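Side-chain contacts in protein (GYP1P) (Saccharomyces cerevisiae, PDB 1FKM), which stimulates GTP hydrolysis by Ypt/Rab GTPases of the secretory and endocytic pathways, supplying an arginine finger and a glutamine finger in trans through its TBC domain: residues E91-R96 against S127-G132; P85-I90 against S112-L117. All blocks are in the same frame, centred on the assembly; numbering follows the deposited sequence.

Contact 1: residues E91-R96 against S127-G132; sequences EIDIPR and SGYVQG
With CG of D93 beside its backbone N (chi1 -79°) and CG of Y129 anti to its own (chi1 169°), the carboxylate and the phenol meet where D93 faces the loop before helix 133-145. This is the dual-finger site of the TBC Rab-GAP domain: R96 is the arginine finger, Q131 the glutamine finger, and D93 is a worked case of one acidic group bonded to both, weakly to Q131, consistent with the carboxylate positioning them before a GTPase docks. Its oxygens divide the labour. OD2 accepts the Y129 hydroxyl, OH to OD2 being 2.8 Å, through the anti lone pair; OD2 lies at the ring's edge, in its plane, while the carboxylate plane is turned 71° from the ring. The same OD2 takes a weak, bent bond from the Q131 amide, NE2 to OD2 3.4 Å, with the amide and carboxylate planes nearly parallel. On the other oxygen, R96 forms a salt bridge, NH2 to OD1 2.9 Å, with OD1 lying in the guanidinium plane. R96 also reaches back along its own segment, NE making a weak bond to the carbonyl O of I92. Replacing D93 by an alanine is likely to leave the buried Y129 hydroxyl without this acceptor, the R96 guanidinium without its salt-bridge partner and the Q131 amide without its weak hold, both fingers then turning more easily. The fingers barely meet directly. The glutamine chain, extended beyond CG, brings its amide obliquely to the guanidinium, where NE2 of Q131 is 4.3 Å from NH2 of R96.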
loop_
_atom_site.group_PDB
_atom_site.type_symbol
_atom_site.label_atom_id
_atom_site.label_comp_id
_atom_site.label_asym_id
_atom_site.label_seq_id
_atom_site.Cartn_x
_atom_site.Cartn_y
_atom_site.Cartn_z
ATOM N N GLU A 91 -14.309 -6.517 -12.439
ATOM C CA GLU A 91 -15.334 -7.327 -11.796
ATOM C C GLU A 91 -14.807 -8.733 -11.535
ATOM O O GLU A 91 -15.188 -9.385 -10.562
ATOM C CB GLU A 91 -16.557 -7.396 -12.706
ATOM C CG GLU A 91 -17.700 -8.232 -12.189
ATOM C CD GLU A 91 -18.753 -8.461 -13.254
ATOM O OE1 GLU A 91 -19.215 -7.467 -13.855
ATOM O OE2 GLU A 91 -19.117 -9.634 -13.489
ATOM N N ILE A 92 -13.931 -9.195 -12.418
ATOM C CA ILE A 92 -13.339 -10.520 -12.298
ATOM C C ILE A 92 -12.356 -10.629 -11.126
ATOM O O ILE A 92 -12.222 -11.692 -10.521
ATOM C CB ILE A 92 -12.619 -10.906 -13.609
ATOM C CG1 ILE A 92 -13.654 -11.074 -14.726
ATOM C CG2 ILE A 92 -11.813 -12.180 -13.420
ATOM C CD1 ILE A 92 -13.053 -11.308 -16.101
ATOM N N ASP A 93 -11.679 -9.533 -10.797
ATOM C CA ASP A 93 -10.711 -9.553 -9.701
ATOM C C ASP A 93 -11.215 -9.133 -8.321
ATOM O O ASP A 93 -10.718 -9.621 -7.304
ATOM C CB ASP A 93 -9.495 -8.695 -10.061
ATOM C CG ASP A 93 -8.534 -9.408 -10.988
ATOM O OD1 ASP A 93 -8.831 -10.552 -11.394
ATOM O OD2 ASP A 93 -7.477 -8.824 -11.309
ATOM N N ILE A 94 -12.197 -8.241 -8.273
ATOM C CA ILE A 94 -12.712 -7.764 -6.994
ATOM C C ILE A 94 -13.126 -8.866 -6.009
ATOM O O ILE A 94 -12.569 -8.963 -4.912
ATOM C CB ILE A 94 -13.902 -6.798 -7.199
ATOM C CG1 ILE A 94 -13.414 -5.515 -7.874
ATOM C CG2 ILE A 94 -14.557 -6.474 -5.858
ATOM C CD1 ILE A 94 -12.397 -4.743 -7.058
ATOM N N PRO A 95 -14.102 -9.707 -6.387
ATOM C CA PRO A 95 -14.568 -10.787 -5.511
ATOM C C PRO A 95 -13.456 -11.722 -5.041
ATOM O O PRO A 95 -13.616 -12.437 -4.051
ATOM C CB PRO A 95 -15.596 -11.517 -6.378
ATOM C CG PRO A 95 -16.115 -10.442 -7.270
ATOM C CD PRO A 95 -14.849 -9.720 -7.658
ATOM N N ARG A 96 -12.332 -11.707 -5.749
ATOM C CA ARG A 96 -11.205 -12.572 -5.413
ATOM C C ARG A 96 -10.057 -11.881 -4.670
ATOM O O ARG A 96 -9.008 -12.489 -4.447
ATOM C CB ARG A 96 -10.668 -13.225 -6.691
ATOM C CG ARG A 96 -11.735 -13.932 -7.524
ATOM C CD ARG A 96 -11.120 -14.726 -8.672
ATOM N NE ARG A 96 -10.419 -13.875 -9.631
ATOM C CZ ARG A 96 -9.663 -14.336 -10.625
ATOM N NH1 ARG A 96 -9.509 -15.643 -10.792
ATOM N NH2 ARG A 96 -9.061 -13.491 -11.452
ATOM N N SER A 127 -2.163 2.374 -18.815
ATOM C CA SER A 127 -2.096 1.214 -17.935
ATOM C C SER A 127 -3.366 0.383 -18.018
ATOM O O SER A 127 -3.317 -0.837 -18.204
ATOM C CB SER A 127 -1.910 1.652 -16.476
ATOM O OG SER A 127 -0.831 2.564 -16.330
ATOM N N GLY A 128 -4.503 1.060 -17.888
ATOM C CA GLY A 128 -5.773 0.370 -17.876
ATOM C C GLY A 128 -5.742 -0.316 -16.524
ATOM O O GLY A 128 -4.931 0.062 -15.675
ATOM N N TYR A 129 -6.597 -1.304 -16.302
ATOM C CA TYR A 129 -6.568 -2.001 -15.026
ATOM C C TYR A 129 -5.452 -3.040 -15.082
ATOM O O TYR A 129 -5.314 -3.759 -16.069
ATOM C CB TYR A 129 -7.895 -2.706 -14.740
ATOM C CG TYR A 129 -7.788 -3.652 -13.567
ATOM C CD1 TYR A 129 -7.569 -3.167 -12.277
ATOM C CD2 TYR A 129 -7.838 -5.032 -13.754
ATOM C CE1 TYR A 129 -7.397 -4.031 -11.204
ATOM C CE2 TYR A 129 -7.667 -5.906 -12.687
ATOM C CZ TYR A 129 -7.447 -5.397 -11.413
ATOM O OH TYR A 129 -7.276 -6.252 -10.345
ATOM N N VAL A 130 -4.653 -3.112 -14.023
ATOM C CA VAL A 130 -3.563 -4.073 -13.970
ATOM C C VAL A 130 -3.645 -4.834 -12.662
ATOM O O VAL A 130 -3.756 -4.233 -11.592
ATOM C CB VAL A 130 -2.190 -3.374 -14.056
ATOM C CG1 VAL A 130 -1.073 -4.418 -14.097
ATOM C CG2 VAL A 130 -2.141 -2.484 -15.283
ATOM N N GLN A 131 -3.605 -6.158 -12.751
ATOM C CA GLN A 131 -3.673 -6.998 -11.565
ATOM C C GLN A 131 -2.538 -6.566 -10.645
ATOM O O GLN A 131 -1.381 -6.451 -11.070
ATOM C CB GLN A 131 -3.536 -8.473 -11.950
ATOM C CG GLN A 131 -3.883 -9.438 -10.830
ATOM C CD GLN A 131 -4.077 -10.858 -11.326
ATOM O OE1 GLN A 131 -3.147 -11.483 -11.838
ATOM N NE2 GLN A 131 -5.295 -11.372 -11.181
ATOM N N GLY A 132 -2.883 -6.317 -9.387
ATOM C CA GLY A 132 -1.909 -5.858 -8.420
ATOM C C GLY A 132 -2.422 -4.563 -7.818
ATOM O O GLY A 132 -2.233 -4.297 -6.630
#

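Contact 2: residues P85-I90 against S112-L117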
loop_
_atom_site.group_PDB
_atom_site.type_symbol
_atom_site.label_atom_id
_atom_site.label_comp_id
_atom_site.label_asym_id
_atom_site.label_seq_id
_atom_site.Cartn_x
_atom_site.Cartn_y
_atom_site.Cartn_z
ATOM N N PRO A 85 -15.918 -3.115 -21.066
ATOM C CA PRO A 85 -14.949 -4.210 -20.939
ATOM C C PRO A 85 -14.029 -4.074 -19.725
ATOM O O PRO A 85 -13.764 -5.053 -19.020
ATOM C CB PRO A 85 -14.188 -4.146 -22.259
ATOM C CG PRO A 85 -15.240 -3.666 -23.217
ATOM C CD PRO A 85 -15.888 -2.550 -22.427
ATOM N N THR A 86 -13.538 -2.862 -19.485
ATOM C CA THR A 86 -12.654 -2.608 -18.347
ATOM C C THR A 86 -13.411 -2.857 -17.046
ATOM O O THR A 86 -12.865 -3.412 -16.086
ATOM C CB THR A 86 -12.126 -1.155 -18.375
ATOM O OG1 THR A 86 -11.258 -1.002 -19.500
ATOM C CG2 THR A 86 -11.352 -0.824 -17.093
ATOM N N TRP A 87 -14.670 -2.441 -17.022
ATOM C CA TRP A 87 -15.515 -2.645 -15.853
ATOM C C TRP A 87 -15.601 -4.145 -15.543
ATOM O O TRP A 87 -15.478 -4.564 -14.392
ATOM C CB TRP A 87 -16.908 -2.064 -16.122
ATOM C CG TRP A 87 -17.916 -2.296 -15.031
ATOM C CD1 TRP A 87 -18.761 -3.363 -14.910
ATOM C CD2 TRP A 87 -18.172 -1.454 -13.902
ATOM N NE1 TRP A 87 -19.525 -3.237 -13.778
ATOM C CE2 TRP A 87 -19.186 -2.074 -13.139
ATOM C CE3 TRP A 87 -17.644 -0.234 -13.460
ATOM C CZ2 TRP A 87 -19.683 -1.517 -11.959
ATOM C CZ3 TRP A 87 -18.138 0.321 -12.287
ATOM C CH2 TRP A 87 -19.149 -0.322 -11.548
ATOM N N HIS A 88 -15.794 -4.958 -16.575
ATOM C CA HIS A 88 -15.899 -6.403 -16.376
ATOM C C HIS A 88 -14.563 -7.036 -16.000
ATOM O O HIS A 88 -14.511 -8.003 -15.248
ATOM C CB HIS A 88 -16.490 -7.052 -17.630
ATOM C CG HIS A 88 -17.951 -6.778 -17.802
ATOM N ND1 HIS A 88 -18.548 -6.652 -19.038
ATOM C CD2 HIS A 88 -18.936 -6.600 -16.889
ATOM C CE1 HIS A 88 -19.837 -6.405 -18.879
ATOM N NE2 HIS A 88 -20.098 -6.368 -17.584
ATOM N N GLN A 89 -13.479 -6.477 -16.518
ATOM C CA GLN A 89 -12.144 -6.970 -16.210
ATOM C C GLN A 89 -11.878 -6.789 -14.712
ATOM O O GLN A 89 -11.248 -7.633 -14.071
ATOM C CB GLN A 89 -11.124 -6.194 -17.042
ATOM C CG GLN A 89 -9.691 -6.321 -16.611
ATOM C CD GLN A 89 -8.770 -5.498 -17.499
ATOM O OE1 GLN A 89 -9.084 -4.363 -17.851
ATOM N NE2 GLN A 89 -7.625 -6.065 -17.857
ATOM N N ILE A 90 -12.373 -5.690 -14.154
ATOM C CA ILE A 90 -12.191 -5.412 -12.728
ATOM C C ILE A 90 -13.124 -6.276 -11.895
ATOM O O ILE A 90 -12.780 -6.711 -10.795
ATOM C CB ILE A 90 -12.469 -3.932 -12.428
ATOM C CG1 ILE A 90 -11.391 -3.073 -13.093
ATOM C CG2 ILE A 90 -12.503 -3.688 -10.921
ATOM C CD1 ILE A 90 -11.707 -1.607 -13.068
ATOM N N SER A 112 -17.715 -0.711 -3.793
ATOM C CA SER A 112 -16.899 0.480 -3.574
ATOM C C SER A 112 -15.555 0.339 -4.279
ATOM O O SER A 112 -15.119 1.256 -4.974
ATOM C CB SER A 112 -16.663 0.717 -2.078
ATOM O OG SER A 112 -17.801 1.290 -1.459
ATOM N N LEU A 113 -14.897 -0.805 -4.097
ATOM C CA LEU A 113 -13.601 -1.031 -4.736
ATOM C C LEU A 113 -13.737 -1.070 -6.256
ATOM O O LEU A 113 -12.855 -0.621 -6.980
ATOM C CB LEU A 113 -12.968 -2.332 -4.221
ATOM C CG LEU A 113 -12.619 -2.329 -2.725
ATOM C CD1 LEU A 113 -11.916 -3.641 -2.353
ATOM C CD2 LEU A 113 -11.709 -1.134 -2.396
ATOM N N GLN A 114 -14.855 -1.598 -6.738
ATOM C CA GLN A 114 -15.103 -1.673 -8.176
ATOM C C GLN A 114 -15.085 -0.262 -8.777
ATOM O O GLN A 114 -14.430 -0.014 -9.797
ATOM C CB GLN A 114 -16.464 -2.341 -8.422
ATOM C CG GLN A 114 -16.987 -2.326 -9.861
ATOM C CD GLN A 114 -16.277 -3.309 -10.776
ATOM O OE1 GLN A 114 -15.957 -4.431 -10.378
ATOM N NE2 GLN A 114 -16.049 -2.900 -12.021
ATOM N N ARG A 115 -15.799 0.658 -8.138
ATOM C CA ARG A 115 -15.868 2.039 -8.620
ATOM C C ARG A 115 -14.517 2.748 -8.543
ATOM O O ARG A 115 -14.117 3.454 -9.475
ATOM C CB ARG A 115 -16.908 2.833 -7.822
ATOM C CG ARG A 115 -18.350 2.389 -8.044
ATOM C CD ARG A 115 -19.332 3.350 -7.385
ATOM N NE ARG A 115 -19.420 3.189 -5.936
ATOM C CZ ARG A 115 -20.264 2.362 -5.321
ATOM N NH1 ARG A 115 -21.098 1.610 -6.031
ATOM N NH2 ARG A 115 -20.288 2.293 -3.993
ATOM N N ILE A 116 -13.821 2.571 -7.427
ATOM C CA ILE A 116 -12.512 3.193 -7.250
ATOM C C ILE A 116 -11.527 2.747 -8.326
ATOM O O ILE A 116 -10.875 3.573 -8.973
ATOM C CB ILE A 116 -11.919 2.849 -5.863
ATOM C CG1 ILE A 116 -12.770 3.492 -4.762
ATOM C CG2 ILE A 116 -10.477 3.330 -5.783
ATOM C CD1 ILE A 116 -12.425 3.017 -3.344
ATOM N N LEU A 117 -11.419 1.438 -8.521
ATOM C CA LEU A 117 -10.487 0.911 -9.504
ATOM C C LEU A 117 -10.897 1.247 -10.925
ATOM O O LEU A 117 -10.045 1.497 -11.778
ATOM C CB LEU A 117 -10.357 -0.604 -9.352
ATOM C CG LEU A 117 -9.757 -1.046 -8.013
ATOM C CD1 LEU A 117 -9.734 -2.568 -7.940
ATOM C CD2 LEU A 117 -8.352 -0.487 -7.869
#
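A buried helix-helix contact, partly apolar and partly polar, joins helix 83-93 to helix 107-123 within the all-helical TBC domain. The two short segments run at 134° to each other, their axes 9.9 Å apart at closest approach. Q114 makes the polar link, I90 and L117 the apolar one. With CG anti to the backbone N (chi1 171°), Q114 lays CG over the six-membered ring of W87, 3.6 Å from the centroid in a CH-pi contact; the bend at chi2 then carries the amide across the same indole face. NE2 stands 3.2 Å from W87 CD2, and from there it donates a hydrogen bond to the backbone O of W87, 3.0 Å away at an N-H...O angle of 154°. One residue is thus gripped twice, by its ring and by its carbonyl. Behind the amide, I90 turns its CG2 methyl to Q114 OE1 (3.6 Å) and to CB of L117, while its CD1 rests on the L117 backbone. Y118 adds an edge-to-face ring contact with W87, and on another side of helix 107-123 R115 forms a salt bridge with E175. Close to the segments that carry the arginine and glutamine fingers, two helices of the all-helical TBC Rab-GAP fold are thus joined by a side-chain amide bonded to a helix carbonyl beneath an indole face.

How the contacts relate
Contacts 1 and 2 share helix 83-93: its middle packs on helix 107-123 in contact 2, while D93 and the residues after it carry contact 1. Their centres lie about 7 Å apart. I94 joins the two through its CD1, 3.5 Å from CD1 of L117, and Y129 lies against the helix from the loop side, its CG 3.7 Å from CG1 of I90. The packing is consistent with a second-shell role: I90 supports Y129, which in turn bonds D93. The side chain of L117 is about 9 Å from that of Q131, and that of I90 about 10 Å from that of R96. Along the chain the segments alternate, so the helix packing and the finger site are interleaved within one TBC domain.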